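Long-range contact in octopine dehydrogenase (Pecten maximus, PDB 3C7A), which catalyses the NADH-dependent reductive condensation of L-arginine with pyruvate to D-octopine, and the reverse oxidation: residues T43-V55 / G60-I72. Numbering follows the deposited sequence.
Sequences TKALGADELTVIV and GTQTEVKSRPKVI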
ATOM      1  N   THR A  43     -14.637 -16.371 -16.488  1.00 17.46           N
ATOM      2  CA  THR A  43     -15.797 -16.350 -17.394  1.00 17.72           C
ATOM      3  C   THR A  43     -16.560 -17.686 -17.425  1.00 17.92           C
ATOM      4  O   THR A  43     -17.794 -17.701 -17.477  1.00 17.81           O
ATOM      5  CB  THR A  43     -15.385 -15.941 -18.838  1.00 17.75           C
ATOM      6  OG1 THR A  43     -14.607 -14.737 -18.798  1.00 18.09           O
ATOM      7  CG2 THR A  43     -16.610 -15.706 -19.718  1.00 17.90           C
ATOM      8  N   LYS A  44     -15.819 -18.792 -17.382  1.00 18.12           N
ATOM      9  CA  LYS A  44     -16.404 -20.135 -17.451  1.00 18.41           C
ATOM     10  C   LYS A  44     -17.142 -20.522 -16.163  1.00 18.47           C
ATOM     11  O   LYS A  44     -18.186 -21.180 -16.212  1.00 18.44           O
ATOM     12  CB  LYS A  44     -15.316 -21.167 -17.776  1.00 18.51           C
ATOM     13  CG  LYS A  44     -15.769 -22.316 -18.676  1.00 19.14           C
ATOM     14  CD  LYS A  44     -16.358 -23.473 -17.882  1.00 19.85           C
ATOM     15  CE  LYS A  44     -16.810 -24.597 -18.800  1.00 20.43           C
ATOM     16  NZ  LYS A  44     -17.443 -25.704 -18.034  1.00 20.93           N
ATOM     17  N   ALA A  45     -16.600 -20.104 -15.020  1.00 18.54           N
ATOM     18  CA  ALA A  45     -17.183 -20.419 -13.712  1.00 18.72           C
ATOM     19  C   ALA A  45     -18.471 -19.643 -13.415  1.00 18.87           C
ATOM     20  O   ALA A  45     -19.379 -20.171 -12.766  1.00 18.82           O
ATOM     21  CB  ALA A  45     -16.157 -20.197 -12.606  1.00 18.65           C
ATOM     22  N   LEU A  46     -18.546 -18.397 -13.886  1.00 19.10           N
ATOM     23  CA  LEU A  46     -19.720 -17.547 -13.658  1.00 19.30           C
ATOM     24  C   LEU A  46     -20.906 -17.914 -14.561  1.00 19.49           C
ATOM     25  O   LEU A  46     -22.046 -17.983 -14.096  1.00 19.50           O
ATOM     26  CB  LEU A  46     -19.359 -16.059 -13.809  1.00 19.26           C
ATOM     27  CG  LEU A  46     -20.451 -15.000 -13.582  1.00 19.20           C
ATOM     28  CD1 LEU A  46     -20.922 -14.965 -12.131  1.00 19.14           C
ATOM     29  CD2 LEU A  46     -19.970 -13.620 -14.017  1.00 19.32           C
ATOM     30  N   GLY A  47     -20.629 -18.139 -15.845  1.00 19.74           N
ATOM     31  CA  GLY A  47     -21.662 -18.495 -16.819  1.00 20.00           C
ATOM     32  C   GLY A  47     -22.663 -17.380 -17.067  1.00 20.23           C
ATOM     33  O   GLY A  47     -22.280 -16.246 -17.368  1.00 20.20           O
ATOM     34  N   ALA A  48     -23.947 -17.706 -16.928  1.00 20.42           N
ATOM     35  CA  ALA A  48     -25.032 -16.746 -17.140  1.00 20.70           C
ATOM     36  C   ALA A  48     -25.557 -16.119 -15.840  1.00 20.83           C
ATOM     37  O   ALA A  48     -26.497 -15.320 -15.868  1.00 20.85           O
ATOM     38  CB  ALA A  48     -26.175 -17.402 -17.919  1.00 20.68           C
ATOM     39  N   ASP A  49     -24.942 -16.480 -14.713  1.00 21.03           N
ATOM     40  CA  ASP A  49     -25.387 -16.025 -13.388  1.00 21.31           C
ATOM     41  C   ASP A  49     -24.833 -14.645 -12.996  1.00 21.47           C
ATOM     42  O   ASP A  49     -24.015 -14.068 -13.716  1.00 21.44           O
ATOM     43  CB  ASP A  49     -25.030 -17.068 -12.317  1.00 21.25           C
ATOM     44  CG  ASP A  49     -25.703 -18.419 -12.552  1.00 21.59           C
ATOM     45  OD1 ASP A  49     -26.798 -18.462 -13.158  1.00 21.44           O
ATOM     46  OD2 ASP A  49     -25.134 -19.445 -12.118  1.00 21.75           O
ATOM     47  N   GLU A  50     -25.295 -14.132 -11.853  1.00 21.66           N
ATOM     48  CA  GLU A  50     -24.858 -12.837 -11.314  1.00 21.88           C
ATOM     49  C   GLU A  50     -23.827 -13.000 -10.189  1.00 21.87           C
ATOM     50  O   GLU A  50     -23.853 -13.991  -9.455  1.00 21.90           O
ATOM     51  CB  GLU A  50     -26.060 -12.040 -10.788  1.00 21.88           C
ATOM     52  CG  GLU A  50     -27.060 -11.590 -11.853  1.00 22.05           C
ATOM     53  CD  GLU A  50     -28.199 -10.752 -11.279  1.00 22.31           C
ATOM     54  OE1 GLU A  50     -28.937 -11.252 -10.402  1.00 22.57           O
ATOM     55  OE2 GLU A  50     -28.362  -9.592 -11.714  1.00 22.94           O
ATOM     56  N   LEU A  51     -22.930 -12.021 -10.061  1.00 21.85           N
ATOM     57  CA  LEU A  51     -21.930 -11.994  -8.985  1.00 21.85           C
ATOM     58  C   LEU A  51     -22.546 -11.462  -7.683  1.00 21.91           C
ATOM     59  O   LEU A  51     -23.271 -10.465  -7.702  1.00 21.91           O
ATOM     60  CB  LEU A  51     -20.726 -11.138  -9.403  1.00 21.80           C
ATOM     61  CG  LEU A  51     -19.482 -11.057  -8.506  1.00 21.86           C
ATOM     62  CD1 LEU A  51     -18.666 -12.344  -8.551  1.00 21.84           C
ATOM     63  CD2 LEU A  51     -18.616  -9.869  -8.906  1.00 21.80           C
ATOM     64  N   THR A  52     -22.243 -12.122  -6.563  1.00 21.97           N
ATOM     65  CA  THR A  52     -22.870 -11.808  -5.269  1.00 22.06           C
ATOM     66  C   THR A  52     -21.873 -11.328  -4.201  1.00 22.23           C
ATOM     67  O   THR A  52     -20.851 -11.976  -3.954  1.00 22.13           O
ATOM     68  CB  THR A  52     -23.674 -13.022  -4.717  1.00 22.05           C
ATOM     69  OG1 THR A  52     -24.504 -13.568  -5.752  1.00 21.93           O
ATOM     70  CG2 THR A  52     -24.553 -12.614  -3.538  1.00 22.04           C
ATOM     71  N   VAL A  53     -22.188 -10.191  -3.577  1.00 22.52           N
ATOM     72  CA  VAL A  53     -21.413  -9.651  -2.452  1.00 22.87           C
ATOM     73  C   VAL A  53     -22.269  -9.650  -1.175  1.00 23.21           C
ATOM     74  O   VAL A  53     -23.351  -9.059  -1.147  1.00 23.19           O
ATOM     75  CB  VAL A  53     -20.894  -8.209  -2.741  1.00 22.82           C
ATOM     76  CG1 VAL A  53     -20.064  -7.679  -1.572  1.00 22.60           C
ATOM     77  CG2 VAL A  53     -20.074  -8.164  -4.031  1.00 22.64           C
ATOM     78  N   ILE A  54     -21.776 -10.315  -0.129  1.00 23.70           N
ATOM     79  CA  ILE A  54     -22.480 -10.399   1.159  1.00 24.22           C
ATOM     80  C   ILE A  54     -21.844  -9.458   2.187  1.00 24.61           C
ATOM     81  O   ILE A  54     -20.654  -9.573   2.492  1.00 24.66           O
ATOM     82  CB  ILE A  54     -22.503 -11.852   1.711  1.00 24.14           C
ATOM     83  CG1 ILE A  54     -23.040 -12.823   0.655  1.00 24.10           C
ATOM     84  CG2 ILE A  54     -23.341 -11.935   2.993  1.00 24.24           C
ATOM     85  CD1 ILE A  54     -22.658 -14.273   0.890  1.00 24.10           C
ATOM     86  N   VAL A  55     -22.649  -8.537   2.717  1.00 25.13           N
ATOM     87  CA  VAL A  55     -22.161  -7.492   3.626  1.00 25.76           C
ATOM     88  C   VAL A  55     -22.687  -7.669   5.058  1.00 26.21           C
ATOM     89  O   VAL A  55     -23.898  -7.653   5.291  1.00 26.14           O
ATOM     90  CB  VAL A  55     -22.512  -6.066   3.102  1.00 25.68           C
ATOM     91  CG1 VAL A  55     -22.007  -4.989   4.055  1.00 25.74           C
ATOM     92  CG2 VAL A  55     -21.938  -5.843   1.705  1.00 25.79           C
ATOM     93  N   GLY A  60     -26.021  -6.978  13.111  1.00 31.62           N
ATOM     94  CA  GLY A  60     -25.876  -8.430  13.157  1.00 31.51           C
ATOM     95  C   GLY A  60     -26.551  -9.082  11.963  1.00 31.39           C
ATOM     96  O   GLY A  60     -26.485 -10.301  11.790  1.00 31.44           O
ATOM     97  N   THR A  61     -27.202  -8.256  11.143  1.00 31.23           N
ATOM     98  CA  THR A  61     -27.889  -8.703   9.928  1.00 31.06           C
ATOM     99  C   THR A  61     -26.944  -8.729   8.719  1.00 30.85           C
ATOM    100  O   THR A  61     -25.784  -8.321   8.823  1.00 30.83           O
ATOM    101  CB  THR A  61     -29.113  -7.809   9.608  1.00 31.08           C
ATOM    102  OG1 THR A  61     -28.724  -6.430   9.627  1.00 31.15           O
ATOM    103  CG2 THR A  61     -30.229  -8.033  10.624  1.00 31.22           C
ATOM    104  N   GLN A  62     -27.448  -9.216   7.584  1.00 30.55           N
ATOM    105  CA  GLN A  62     -26.665  -9.315   6.348  1.00 30.29           C
ATOM    106  C   GLN A  62     -27.430  -8.783   5.131  1.00 30.02           C
ATOM    107  O   GLN A  62     -28.647  -8.960   5.027  1.00 30.07           O
ATOM    108  CB  GLN A  62     -26.224 -10.762   6.096  1.00 30.28           C
ATOM    109  CG  GLN A  62     -25.174 -11.287   7.076  1.00 30.39           C
ATOM    110  CD  GLN A  62     -24.664 -12.679   6.726  1.00 30.45           C
ATOM    111  OE1 GLN A  62     -25.329 -13.447   6.029  1.00 30.91           O
ATOM    112  NE2 GLN A  62     -23.475 -13.010   7.220  1.00 30.60           N
ATOM    113  N   THR A  63     -26.703  -8.141   4.216  1.00 29.62           N
ATOM    114  CA  THR A  63     -27.279  -7.585   2.985  1.00 29.23           C
ATOM    115  C   THR A  63     -26.568  -8.154   1.748  1.00 28.83           C
ATOM    116  O   THR A  63     -25.343  -8.294   1.742  1.00 28.79           O
ATOM    117  CB  THR A  63     -27.194  -6.034   2.968  1.00 29.28           C
ATOM    118  OG1 THR A  63     -27.576  -5.511   4.248  1.00 29.53           O
ATOM    119  CG2 THR A  63     -28.105  -5.442   1.898  1.00 29.29           C
ATOM    120  N   GLU A  64     -27.345  -8.476   0.713  1.00 28.31           N
ATOM    121  CA  GLU A  64     -26.815  -9.026  -0.542  1.00 27.88           C
ATOM    122  C   GLU A  64     -26.859  -8.018  -1.695  1.00 27.29           C
ATOM    123  O   GLU A  64     -27.832  -7.274  -1.839  1.00 27.30           O
ATOM    124  CB  GLU A  64     -27.581 -10.292  -0.947  1.00 27.94           C
ATOM    125  CG  GLU A  64     -27.257 -11.540  -0.127  1.00 28.14           C
ATOM    126  CD  GLU A  64     -27.829 -12.817  -0.736  1.00 28.36           C
ATOM    127  OE1 GLU A  64     -28.901 -12.761  -1.379  1.00 28.82           O
ATOM    128  OE2 GLU A  64     -27.204 -13.887  -0.565  1.00 29.10           O
ATOM    129  N   VAL A  65     -25.803  -8.008  -2.509  1.00 26.57           N
ATOM    130  CA  VAL A  65     -25.719  -7.161  -3.708  1.00 25.84           C
ATOM    131  C   VAL A  65     -25.378  -8.023  -4.933  1.00 25.34           C
ATOM    132  O   VAL A  65     -24.428  -8.808  -4.896  1.00 25.22           O
ATOM    133  CB  VAL A  65     -24.654  -6.030  -3.549  1.00 25.87           C
ATOM    134  CG1 VAL A  65     -24.655  -5.096  -4.760  1.00 25.73           C
ATOM    135  CG2 VAL A  65     -24.883  -5.228  -2.269  1.00 25.95           C
ATOM    136  N   LYS A  66     -26.159  -7.875  -6.006  1.00 24.74           N
ATOM    137  CA  LYS A  66     -25.981  -8.671  -7.232  1.00 24.24           C
ATOM    138  C   LYS A  66     -25.849  -7.812  -8.496  1.00 23.78           C
ATOM    139  O   LYS A  66     -26.626  -6.875  -8.697  1.00 23.74           O
ATOM    140  CB  LYS A  66     -27.136  -9.668  -7.402  1.00 24.26           C
ATOM    141  CG  LYS A  66     -27.184 -10.776  -6.355  1.00 24.41           C
ATOM    142  CD  LYS A  66     -28.292 -11.777  -6.653  1.00 24.41           C
ATOM    143  CE  LYS A  66     -28.326 -12.887  -5.615  1.00 24.82           C
ATOM    144  NZ  LYS A  66     -29.307 -13.955  -5.965  1.00 25.20           N
ATOM    145  N   SER A  67     -24.869  -8.145  -9.343  1.00 23.19           N
ATOM    146  CA  SER A  67     -24.607  -7.415 -10.596  1.00 22.65           C
ATOM    147  C   SER A  67     -23.814  -8.239 -11.627  1.00 22.24           C
ATOM    148  O   SER A  67     -23.361  -9.348 -11.330  1.00 22.08           O
ATOM    149  CB  SER A  67     -23.881  -6.094 -10.310  1.00 22.72           C
ATOM    150  OG  SER A  67     -22.606  -6.322  -9.731  1.00 22.73           O
ATOM    151  N   ARG A  68     -23.653  -7.683 -12.831  1.00 21.72           N
ATOM    152  CA  ARG A  68     -22.881  -8.314 -13.910  1.00 21.25           C
ATOM    153  C   ARG A  68     -22.029  -7.302 -14.696  1.00 20.89           C
ATOM    154  O   ARG A  68     -22.570  -6.355 -15.273  1.00 20.73           O
ATOM    155  CB  ARG A  68     -23.807  -9.068 -14.876  1.00 21.32           C
ATOM    156  CG  ARG A  68     -24.095 -10.516 -14.489  1.00 21.32           C
ATOM    157  CD  ARG A  68     -25.132 -11.163 -15.414  1.00 21.31           C
ATOM    158  NE  ARG A  68     -24.667 -11.305 -16.798  1.00 21.47           N
ATOM    159  CZ  ARG A  68     -24.008 -12.359 -17.277  1.00 21.58           C
ATOM    160  NH1 ARG A  68     -23.713 -13.390 -16.491  1.00 21.62           N
ATOM    161  NH2 ARG A  68     -23.636 -12.385 -18.550  1.00 21.44           N
ATOM    162  N   PRO A  69     -20.692  -7.501 -14.719  1.00 20.53           N
ATOM    163  CA  PRO A  69     -19.777  -6.654 -15.497  1.00 20.25           C
ATOM    164  C   PRO A  69     -19.944  -6.820 -17.013  1.00 19.92           C
ATOM    165  O   PRO A  69     -20.467  -7.840 -17.470  1.00 19.81           O
ATOM    166  CB  PRO A  69     -18.385  -7.143 -15.067  1.00 20.33           C
ATOM    167  CG  PRO A  69     -18.608  -7.946 -13.819  1.00 20.55           C
ATOM    168  CD  PRO A  69     -19.963  -8.544 -13.979  1.00 20.53           C
ATOM    169  N   LYS A  70     -19.493  -5.820 -17.769  1.00 19.52           N
ATOM    170  CA  LYS A  70     -19.596  -5.812 -19.234  1.00 19.22           C
ATOM    171  C   LYS A  70     -18.686  -6.852 -19.905  1.00 18.90           C
ATOM    172  O   LYS A  70     -19.135  -7.596 -20.783  1.00 18.78           O
ATOM    173  CB  LYS A  70     -19.315  -4.402 -19.782  1.00 19.34           C
ATOM    174  CG  LYS A  70     -19.370  -4.254 -21.307  1.00 19.75           C
ATOM    175  CD  LYS A  70     -20.800  -4.187 -21.826  1.00 20.51           C
ATOM    176  CE  LYS A  70     -20.832  -4.056 -23.340  1.00 21.21           C
ATOM    177  NZ  LYS A  70     -22.226  -4.084 -23.867  1.00 21.65           N
ATOM    178  N   VAL A  71     -17.418  -6.900 -19.490  1.00 18.45           N
ATOM    179  CA  VAL A  71     -16.437  -7.834 -20.062  1.00 18.07           C
ATOM    180  C   VAL A  71     -15.303  -8.180 -19.080  1.00 17.86           C
ATOM    181  O   VAL A  71     -14.904  -7.348 -18.260  1.00 17.74           O
ATOM    182  CB  VAL A  71     -15.876  -7.315 -21.433  1.00 18.11           C
ATOM    183  CG1 VAL A  71     -15.020  -6.059 -21.255  1.00 17.99           C
ATOM    184  CG2 VAL A  71     -15.109  -8.412 -22.174  1.00 18.14           C
ATOM    185  N   ILE A  72     -14.815  -9.422 -19.159  1.00 17.58           N
ATOM    186  CA  ILE A  72     -13.663  -9.893 -18.379  1.00 17.30           C
ATOM    187  C   ILE A  72     -12.635 -10.520 -19.333  1.00 17.23           C
ATOM    188  O   ILE A  72     -12.900 -11.564 -19.937  1.00 17.14           O
ATOM    189  CB  ILE A  72     -14.081 -10.906 -17.271  1.00 17.30           C
ATOM    190  CG1 ILE A  72     -15.118 -10.283 -16.324  1.00 17.27           C
ATOM    191  CG2 ILE A  72     -12.857 -11.389 -16.486  1.00 17.23           C
ATOM    192  CD1 ILE A  72     -15.894 -11.286 -15.473  1.00 17.21           C
TER
HETATM  193  O   HOH W   1     -16.160 -12.012 -20.336  1.00 18.38           O
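Arg-68 reaches from the end of strand 62-67 to the turn that follows helix 38-46. From CB the chain runs to CG, which lies 3.6 Å from Asp-49 O and touches CA of Glu-50. CD then runs beside the peptide, 3.5 Å from Asp-49 O, and also meets CG of Glu-50, whose side chain crosses at about a right angle. A bend at chi3 (65°) swings the guanidinium so that its edge faces the turn, bringing NH1 to two carbonyls. The bond from NH1 to Asp-49 O is 2.9 Å and lies in the guanidinium plane, although the nitrogen sits 30° off the carbonyl plane; the one from NH1 to Gly-47 O is weak at 3.3 Å, though nearly straight. One nitrogen thus ties together the carbonyls of the second and last residues of the type II' turn Leu-46 to Asp-49. Gly-47, the first residue past the helix to leave helical angles, sits in it with positive phi.

Beyond this clasp the chain forms a regular antiparallel hairpin. Leu-51, Val-53 and Val-55 each exchange two backbone hydrogen bonds with Ser-67, Val-65 and Thr-63, among them Val-53 N to Val-65 O at 2.9 Å. Their side chains share one face, where CB of Val-53 lies 4.4 Å from CB of Val-65. On the opposite face Lys-66 lies alongside Thr-52, pointing the same way, with CE 3.9 Å from OG1; CG2 of Ile-54 lies by OE1 and CD of Gln-62, whose NE2 bonds to Asn-56 OD1.

Across the clasp from the hairpin, a water accepts from Ile-72 N and is weakly linked to Thr-43 OG1, itself hydrogen-bonded to Ala-39 O. Strand 51-56 runs between its hairpin partner and strand 156-171, while strand 71-73 joins strand 27-32 in the parallel, Rossmann-type part of the sheet.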